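Local coordinates for putative lipoprotein (Bacteroides thetaiotaomicron, PDB 4Q1Z) that is of unknown function but is a putative lipoprotein of the DUF4876 family, built from two domains, at residues A[225-230]-A[249-254]; A[195-200]-A[384-389]. All coordinates share one frame; numbering follows the deposited sequence.

Interaction 1 of 2, residues A[225-230]-A[249-254]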
ATOM      1  N   PHE A 225       4.399   9.059  14.363  1.00 44.97           N
ATOM      2  CA  PHE A 225       4.156  10.478  14.115  1.00 44.15           C
ATOM      3  C   PHE A 225       4.358  11.256  15.421  1.00 51.44           C
ATOM      4  O   PHE A 225       3.384  11.781  15.973  1.00 52.99           O
ATOM      5  CB  PHE A 225       2.737  10.685  13.583  1.00 44.70           C
ATOM      6  CG  PHE A 225       2.437  10.057  12.249  1.00 45.29           C
ATOM      7  CD1 PHE A 225       2.885  10.646  11.069  1.00 46.54           C
ATOM      8  CD2 PHE A 225       1.612   8.940  12.159  1.00 47.38           C
ATOM      9  CE1 PHE A 225       2.567  10.092   9.822  1.00 47.04           C
ATOM     10  CE2 PHE A 225       1.273   8.395  10.904  1.00 49.73           C
ATOM     11  CZ  PHE A 225       1.766   8.973   9.745  1.00 46.96           C
ATOM     12  N   ASN A 226       5.597  11.290  15.944  1.00 47.41           N
ATOM     13  CA  ASN A 226       5.881  11.986  17.201  1.00 48.15           C
ATOM     14  C   ASN A 226       5.722  13.527  17.049  1.00 53.98           C
ATOM     15  O   ASN A 226       6.176  14.112  16.070  1.00 55.80           O
ATOM     16  CB  ASN A 226       7.282  11.627  17.690  1.00 46.40           C
ATOM     17  CG  ASN A 226       7.730  12.293  18.951  1.00 64.25           C
ATOM     18  OD1 ASN A 226       6.976  12.472  19.907  1.00 65.58           O
ATOM     19  ND2 ASN A 226       9.002  12.628  18.998  1.00 59.60           N
HETATM   20  N   MSE A 227       5.052  14.168  18.009  1.00 47.17           N
HETATM   21  CA  MSE A 227       4.856  15.616  17.999  1.00 43.67           C
HETATM   22  C   MSE A 227       5.283  16.197  19.358  1.00 53.28           C
HETATM   23  O   MSE A 227       4.933  17.339  19.707  1.00 54.09           O
HETATM   24  CB  MSE A 227       3.398  15.976  17.652  1.00 42.14           C
HETATM   25  CG  MSE A 227       3.013  15.530  16.246  1.00 43.30           C
HETATM   26 SE   MSE A 227       1.329  16.184  15.627  0.75 43.97          SE
HETATM   27  CE  MSE A 227       1.812  18.034  15.276  1.00 41.61           C
ATOM     28  N   ASN A 228       6.048  15.382  20.107  1.00 52.10           N
ATOM     29  CA  ASN A 228       6.637  15.657  21.421  1.00 54.28           C
ATOM     30  C   ASN A 228       5.581  16.095  22.422  1.00 59.84           C
ATOM     31  O   ASN A 228       5.655  17.180  23.008  1.00 60.22           O
ATOM     32  CB  ASN A 228       7.807  16.654  21.328  1.00 55.30           C
ATOM     33  CG  ASN A 228       8.865  16.220  20.324  1.00 68.92           C
ATOM     34  OD1 ASN A 228       9.528  15.173  20.480  1.00 57.99           O
ATOM     35  ND2 ASN A 228       8.970  16.971  19.226  1.00 56.25           N
ATOM     36  N   ASN A 229       4.580  15.221  22.591  1.00 56.39           N
ATOM     37  CA  ASN A 229       3.524  15.353  23.576  1.00 56.31           C
ATOM     38  C   ASN A 229       4.172  15.064  24.946  1.00 59.73           C
ATOM     39  O   ASN A 229       4.828  14.031  25.076  1.00 58.98           O
ATOM     40  CB  ASN A 229       2.364  14.392  23.257  1.00 55.71           C
ATOM     41  CG  ASN A 229       1.138  14.617  24.108  1.00 63.21           C
ATOM     42  OD1 ASN A 229       1.203  14.744  25.342  1.00 54.09           O
ATOM     43  ND2 ASN A 229      -0.007  14.712  23.454  1.00 54.60           N
ATOM     44  N   PRO A 230       4.081  15.977  25.952  1.00 56.45           N
ATOM     45  CA  PRO A 230       4.789  15.737  27.231  1.00 56.55           C
ATOM     46  C   PRO A 230       4.331  14.508  27.999  1.00 61.09           C
ATOM     47  O   PRO A 230       5.126  13.917  28.740  1.00 63.90           O
ATOM     48  CB  PRO A 230       4.471  16.990  28.066  1.00 58.19           C
ATOM     49  CG  PRO A 230       3.982  17.992  27.129  1.00 61.48           C
ATOM     50  CD  PRO A 230       3.392  17.286  25.953  1.00 56.36           C
ATOM     51  N   ALA A 249       5.935  24.643   7.509  1.00 53.18           N
ATOM     52  CA  ALA A 249       6.795  23.468   7.697  1.00 52.40           C
ATOM     53  C   ALA A 249       6.760  22.963   9.152  1.00 55.63           C
ATOM     54  O   ALA A 249       6.969  21.778   9.400  1.00 54.68           O
ATOM     55  CB  ALA A 249       8.221  23.814   7.311  1.00 53.75           C
ATOM     56  N   GLU A 250       6.505  23.875  10.103  1.00 53.33           N
ATOM     57  CA  GLU A 250       6.421  23.609  11.546  1.00 52.66           C
ATOM     58  C   GLU A 250       5.202  22.778  11.879  1.00 53.57           C
ATOM     59  O   GLU A 250       4.160  22.902  11.214  1.00 54.11           O
ATOM     60  CB  GLU A 250       6.367  24.920  12.368  1.00 54.94           C
ATOM     61  CG  GLU A 250       7.581  25.818  12.219  1.00 66.98           C
ATOM     62  CD  GLU A 250       7.631  26.611  10.927  1.00 94.70           C
ATOM     63  OE1 GLU A 250       6.567  27.115  10.497  1.00 82.99           O
ATOM     64  OE2 GLU A 250       8.726  26.685  10.321  1.00 95.80           O
HETATM   65  N   MSE A 251       5.325  21.974  12.951  1.00 47.07           N
HETATM   66  CA  MSE A 251       4.283  21.093  13.474  1.00 45.42           C
HETATM   67  C   MSE A 251       3.111  21.878  14.053  1.00 55.12           C
HETATM   68  O   MSE A 251       1.956  21.457  13.911  1.00 55.39           O
HETATM   69  CB  MSE A 251       4.849  20.171  14.540  1.00 46.39           C
HETATM   70  CG  MSE A 251       5.843  19.184  13.994  1.00 51.42           C
HETATM   71 SE   MSE A 251       6.364  17.931  15.368  0.75 57.02          SE
HETATM   72  CE  MSE A 251       7.231  16.701  14.250  1.00 53.69           C
ATOM     73  N   GLY A 252       3.412  22.994  14.711  1.00 54.90           N
ATOM     74  CA  GLY A 252       2.382  23.833  15.309  1.00 55.47           C
ATOM     75  C   GLY A 252       1.927  23.391  16.680  1.00 61.30           C
ATOM     76  O   GLY A 252       2.593  22.602  17.360  1.00 61.22           O
ATOM     77  N   SER A 253       0.759  23.889  17.072  1.00 60.00           N
ATOM     78  CA  SER A 253       0.184  23.736  18.404  1.00 60.52           C
ATOM     79  C   SER A 253      -0.470  22.372  18.688  1.00 62.17           C
ATOM     80  O   SER A 253      -0.491  21.971  19.857  1.00 62.42           O
ATOM     81  CB  SER A 253      -0.827  24.850  18.660  1.00 65.44           C
ATOM     82  OG  SER A 253      -1.881  24.815  17.709  1.00 80.76           O
ATOM     83  N   ILE A 254      -1.018  21.684  17.664  1.00 56.84           N
ATOM     84  CA  ILE A 254      -1.703  20.393  17.847  1.00 55.56           C
ATOM     85  C   ILE A 254      -0.736  19.387  18.534  1.00 56.67           C
ATOM     86  O   ILE A 254       0.424  19.275  18.121  1.00 55.28           O
ATOM     87  CB  ILE A 254      -2.299  19.866  16.512  1.00 58.21           C
ATOM     88  CG1 ILE A 254      -3.117  20.963  15.755  1.00 58.38           C
ATOM     89  CG2 ILE A 254      -3.120  18.571  16.686  1.00 58.48           C
ATOM     90  CD1 ILE A 254      -4.505  21.379  16.286  1.00 57.56           C
TER
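Met-227 and Met-251, both present as selenomethionine, reach past each other between two irregular loops. Met-251 has its CG beside the backbone N (chi1 -67°) and runs extended beyond it, which carries SE and CE across to the backbone of Asn-226 and Met-227. Met-251 CB meets the methyl CE of Met-227 at 3.8 Å. Further out, Met-251 SE settles against CA of Met-227, 3.8 Å away, and Met-251 CE ends 3.3 Å from the carbonyl O of Asn-226. Met-227 starts the same way but bends at chi3 (74°), which turns Met-227 CE to the carbonyl O of Ile-254 at 3.4 Å. Long, unbranched and flexible, methionine suits both places, since it can follow an uneven surface of methylenes and backbone carbonyls. In the loop that carries Met-227, Asn-226 OD1 accepts from Asn-228 N at 3.1 Å, the donor lying above the carbonyl plane; Asn-226 ND2 bonds Asn-228 OD1 and also Asp-239. Trp-179 on strand 177-180 touches both methionines, and Arg-177 NH1 holds the carbonyl O of Met-251. The whole is loop-to-loop packing of methionine methyls and methylenes on each other and on backbone carbonyls, beside the large mixed beta-sheet, with an Asx turn at Asn-226.

Interaction 2 of 2, residues A[195-200]-A[384-389]; sequences SCIISQ and PVMRRN
Apolar contact between Ile-197 and the pair Met-386 and Arg-387 joins these segments, and CD1 of the isoleucine does the touching. With CG1 beside the backbone N (chi1 -54°) and CD1 extended from it, Ile-197 directs this methyl at the loop. Met-386, a selenomethionine, crosses it at a slant: its CG lies 3.8 Å from Ile-197 CD1, and the bend at chi3 (75°) returns Met-386 CE to within 3.7 Å of Ile-197 CD1. A beta-branched residue is at home in the extended backbone of strand 195-199, while flexible methionine can fold around the methyl it presents.

Strand 195-199 lies inside the large mixed beta-sheet, between strands 223-224 and 131-136, and the loop that follows the edge strand 378-382 packs over one face of that sheet.

A methyl also covers a flat cation: Ile-197 CD1 sits over the centre of the Arg-387 guanidinium, 3.7 Å above its plane.

The polar links start from the nitrogens of Arg-387. Arg-387 NE donates to a water oxygen at 2.7 Å, and this water makes a weak bond to the carbonyl O of Ser-195. Arg-387 NH2 forms a salt bridge with Glu-222 OE2 and also bonds the carbonyl O of Ser-220; the other carboxylate oxygen of Glu-222 accepts from the backbone N of Ile-197. Arginine suits this place because its flat cation takes a methyl on one face while its nitrogens reach Glu-222, Ser-220 O and the water. A leucine in place of Arg-387 would probably leave Glu-222 without this cationic mate and break the water link to Ser-195.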
ATOM      1  N   SER A 195       6.236  -5.348   5.738  1.00 55.42           N
ATOM      2  CA  SER A 195       5.357  -4.238   6.096  1.00 53.14           C
ATOM      3  C   SER A 195       6.120  -3.157   6.860  1.00 54.48           C
ATOM      4  O   SER A 195       7.088  -3.447   7.559  1.00 52.08           O
ATOM      5  CB  SER A 195       4.197  -4.718   6.974  1.00 54.85           C
ATOM      6  OG  SER A 195       3.110  -5.294   6.273  1.00 62.42           O
ATOM      7  N   CYS A 196       5.656  -1.914   6.725  1.00 51.49           N
ATOM      8  CA  CYS A 196       6.052  -0.774   7.535  1.00 50.58           C
ATOM      9  C   CYS A 196       4.805  -0.263   8.245  1.00 52.38           C
ATOM     10  O   CYS A 196       3.821   0.104   7.586  1.00 50.42           O
ATOM     11  CB  CYS A 196       6.731   0.332   6.740  1.00 50.11           C
ATOM     12  SG  CYS A 196       7.286   1.717   7.768  1.00 54.09           S
ATOM     13  N   ILE A 197       4.825  -0.301   9.582  1.00 47.74           N
ATOM     14  CA  ILE A 197       3.734   0.220  10.389  1.00 46.81           C
ATOM     15  C   ILE A 197       4.163   1.594  10.896  1.00 49.69           C
ATOM     16  O   ILE A 197       5.304   1.780  11.327  1.00 49.23           O
ATOM     17  CB  ILE A 197       3.308  -0.734  11.559  1.00 51.03           C
ATOM     18  CG1 ILE A 197       2.971  -2.160  11.050  1.00 51.38           C
ATOM     19  CG2 ILE A 197       2.156  -0.136  12.409  1.00 51.64           C
ATOM     20  CD1 ILE A 197       3.009  -3.206  12.068  1.00 53.31           C
ATOM     21  N   ILE A 198       3.235   2.555  10.812  1.00 45.42           N
ATOM     22  CA  ILE A 198       3.360   3.907  11.338  1.00 43.86           C
ATOM     23  C   ILE A 198       2.230   4.060  12.334  1.00 47.10           C
ATOM     24  O   ILE A 198       1.075   3.828  11.984  1.00 46.04           O
ATOM     25  CB  ILE A 198       3.366   5.043  10.268  1.00 45.07           C
ATOM     26  CG1 ILE A 198       4.113   4.646   8.980  1.00 44.92           C
ATOM     27  CG2 ILE A 198       3.937   6.306  10.874  1.00 44.60           C
ATOM     28  CD1 ILE A 198       3.646   5.391   7.755  1.00 49.61           C
ATOM     29  N   SER A 199       2.568   4.386  13.579  1.00 44.98           N
ATOM     30  CA  SER A 199       1.618   4.617  14.663  1.00 44.53           C
ATOM     31  C   SER A 199       1.558   6.095  14.998  1.00 48.34           C
ATOM     32  O   SER A 199       2.545   6.799  14.804  1.00 48.64           O
ATOM     33  CB  SER A 199       2.027   3.831  15.903  1.00 47.86           C
ATOM     34  OG  SER A 199       1.532   2.503  15.899  1.00 52.86           O
ATOM     35  N   GLN A 200       0.415   6.573  15.496  1.00 45.23           N
ATOM     36  CA  GLN A 200       0.283   7.951  15.982  1.00 45.06           C
ATOM     37  C   GLN A 200       1.228   8.093  17.187  1.00 50.57           C
ATOM     38  O   GLN A 200       2.010   9.037  17.263  1.00 50.46           O
ATOM     39  CB  GLN A 200      -1.185   8.246  16.378  1.00 45.54           C
ATOM     40  CG  GLN A 200      -1.371   9.570  17.089  1.00 50.82           C
ATOM     41  CD  GLN A 200      -2.597   9.633  17.965  1.00 65.51           C
ATOM     42  OE1 GLN A 200      -2.494   9.826  19.179  1.00 66.66           O
ATOM     43  NE2 GLN A 200      -3.785   9.569  17.372  1.00 51.94           N
ATOM     44  N   PRO A 384      -8.426  -5.026  14.848  1.00 53.33           N
ATOM     45  CA  PRO A 384      -7.089  -4.660  14.335  1.00 51.55           C
ATOM     46  C   PRO A 384      -6.008  -5.643  14.732  1.00 54.29           C
ATOM     47  O   PRO A 384      -6.006  -6.147  15.859  1.00 54.63           O
ATOM     48  CB  PRO A 384      -6.849  -3.281  14.944  1.00 52.29           C
ATOM     49  CG  PRO A 384      -8.213  -2.748  15.123  1.00 55.83           C
ATOM     50  CD  PRO A 384      -9.002  -3.904  15.613  1.00 52.74           C
ATOM     51  N   VAL A 385      -5.157  -5.986  13.751  1.00 49.45           N
ATOM     52  CA  VAL A 385      -4.010  -6.886  13.912  1.00 49.41           C
ATOM     53  C   VAL A 385      -2.816  -6.240  13.232  1.00 53.94           C
ATOM     54  O   VAL A 385      -2.964  -5.703  12.137  1.00 51.78           O
ATOM     55  CB  VAL A 385      -4.275  -8.333  13.384  1.00 52.72           C
ATOM     56  CG1 VAL A 385      -2.995  -9.169  13.361  1.00 52.60           C
ATOM     57  CG2 VAL A 385      -5.349  -9.045  14.214  1.00 53.07           C
HETATM   58  N   MSE A 386      -1.637  -6.278  13.885  1.00 52.93           N
HETATM   59  CA  MSE A 386      -0.387  -5.778  13.304  1.00 51.05           C
HETATM   60  C   MSE A 386       0.380  -6.938  12.658  1.00 59.53           C
HETATM   61  O   MSE A 386       0.604  -7.967  13.317  1.00 61.91           O
HETATM   62  CB  MSE A 386       0.468  -5.084  14.355  1.00 51.75           C
HETATM   63  CG  MSE A 386       0.149  -3.610  14.488  1.00 55.06           C
HETATM   64 SE   MSE A 386       0.862  -2.955  16.149  0.75 61.35          SE
HETATM   65  CE  MSE A 386       2.750  -2.827  15.780  1.00 58.29           C
ATOM     66  N   ARG A 387       0.770  -6.772  11.365  1.00 55.16           N
ATOM     67  CA  ARG A 387       1.495  -7.761  10.563  1.00 55.30           C
ATOM     68  C   ARG A 387       0.617  -9.035  10.384  1.00 60.06           C
ATOM     69  O   ARG A 387       1.076 -10.169  10.546  1.00 61.38           O
ATOM     70  CB  ARG A 387       2.891  -8.071  11.162  1.00 56.84           C
ATOM     71  CG  ARG A 387       3.851  -6.879  11.111  1.00 64.01           C
ATOM     72  CD  ARG A 387       5.153  -7.142  11.837  1.00 64.48           C
ATOM     73  NE  ARG A 387       5.847  -5.887  12.122  1.00 67.38           N
ATOM     74  CZ  ARG A 387       5.902  -5.302  13.313  1.00 67.51           C
ATOM     75  NH1 ARG A 387       5.358  -5.886  14.371  1.00 48.39           N
ATOM     76  NH2 ARG A 387       6.535  -4.145  13.463  1.00 48.47           N
ATOM     77  N   ARG A 388      -0.662  -8.823  10.031  1.00 55.63           N
ATOM     78  CA  ARG A 388      -1.625  -9.894   9.775  1.00 56.05           C
ATOM     79  C   ARG A 388      -1.166 -10.700   8.550  1.00 60.49           C
ATOM     80  O   ARG A 388      -0.495 -10.140   7.676  1.00 60.03           O
ATOM     81  CB  ARG A 388      -3.039  -9.305   9.556  1.00 54.49           C
ATOM     82  CG  ARG A 388      -4.171 -10.337   9.589  1.00 55.82           C
ATOM     83  CD  ARG A 388      -5.460  -9.828   8.983  1.00 47.74           C
ATOM     84  NE  ARG A 388      -5.974  -8.658   9.695  1.00 55.80           N
ATOM     85  CZ  ARG A 388      -6.823  -8.702  10.716  1.00 68.68           C
ATOM     86  NH1 ARG A 388      -7.271  -9.869  11.171  1.00 62.61           N
ATOM     87  NH2 ARG A 388      -7.236  -7.583  11.289  1.00 46.03           N
ATOM     88  N   ASN A 389      -1.517 -12.010   8.503  1.00 57.83           N
ATOM     89  CA  ASN A 389      -1.177 -12.973   7.439  1.00 57.64           C
ATOM     90  C   ASN A 389       0.331 -13.031   7.194  1.00 62.59           C
ATOM     91  O   ASN A 389       0.765 -13.017   6.038  1.00 63.53           O
ATOM     92  CB  ASN A 389      -1.905 -12.682   6.103  1.00 51.93           C
ATOM     93  CG  ASN A 389      -3.342 -12.282   6.202  1.00 66.49           C
ATOM     94  OD1 ASN A 389      -4.134 -12.867   6.944  1.00 56.07           O
ATOM     95  ND2 ASN A 389      -3.720 -11.300   5.398  1.00 63.86           N
TER
HETATM   96  O   HOH W   1       5.834  -4.430   9.804  1.00 46.13           O

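Overall arrangement
From the N terminus, the chain first builds a seven-stranded sheet that takes part in neither contact, then enters the eleven-stranded one. Strand 195-199 opens interaction 2. The chain next passes through strand 223-224 into the loop holding 225-230, then along strand 238-245, parallel to 223-224, to 249-254, where interaction 1 closes a short loop. A much longer course leads to 384-389, which closes interaction 2, so interaction 1 is nested within it. Their centres are about 22 Å apart, yet they touch: Phe-225 N probably hydrogen-bonds Ser-199 O at 3.0 Å. Interaction 1 joins loops flanking strand 238-245; interaction 2 ties a central strand to the chain's late loop.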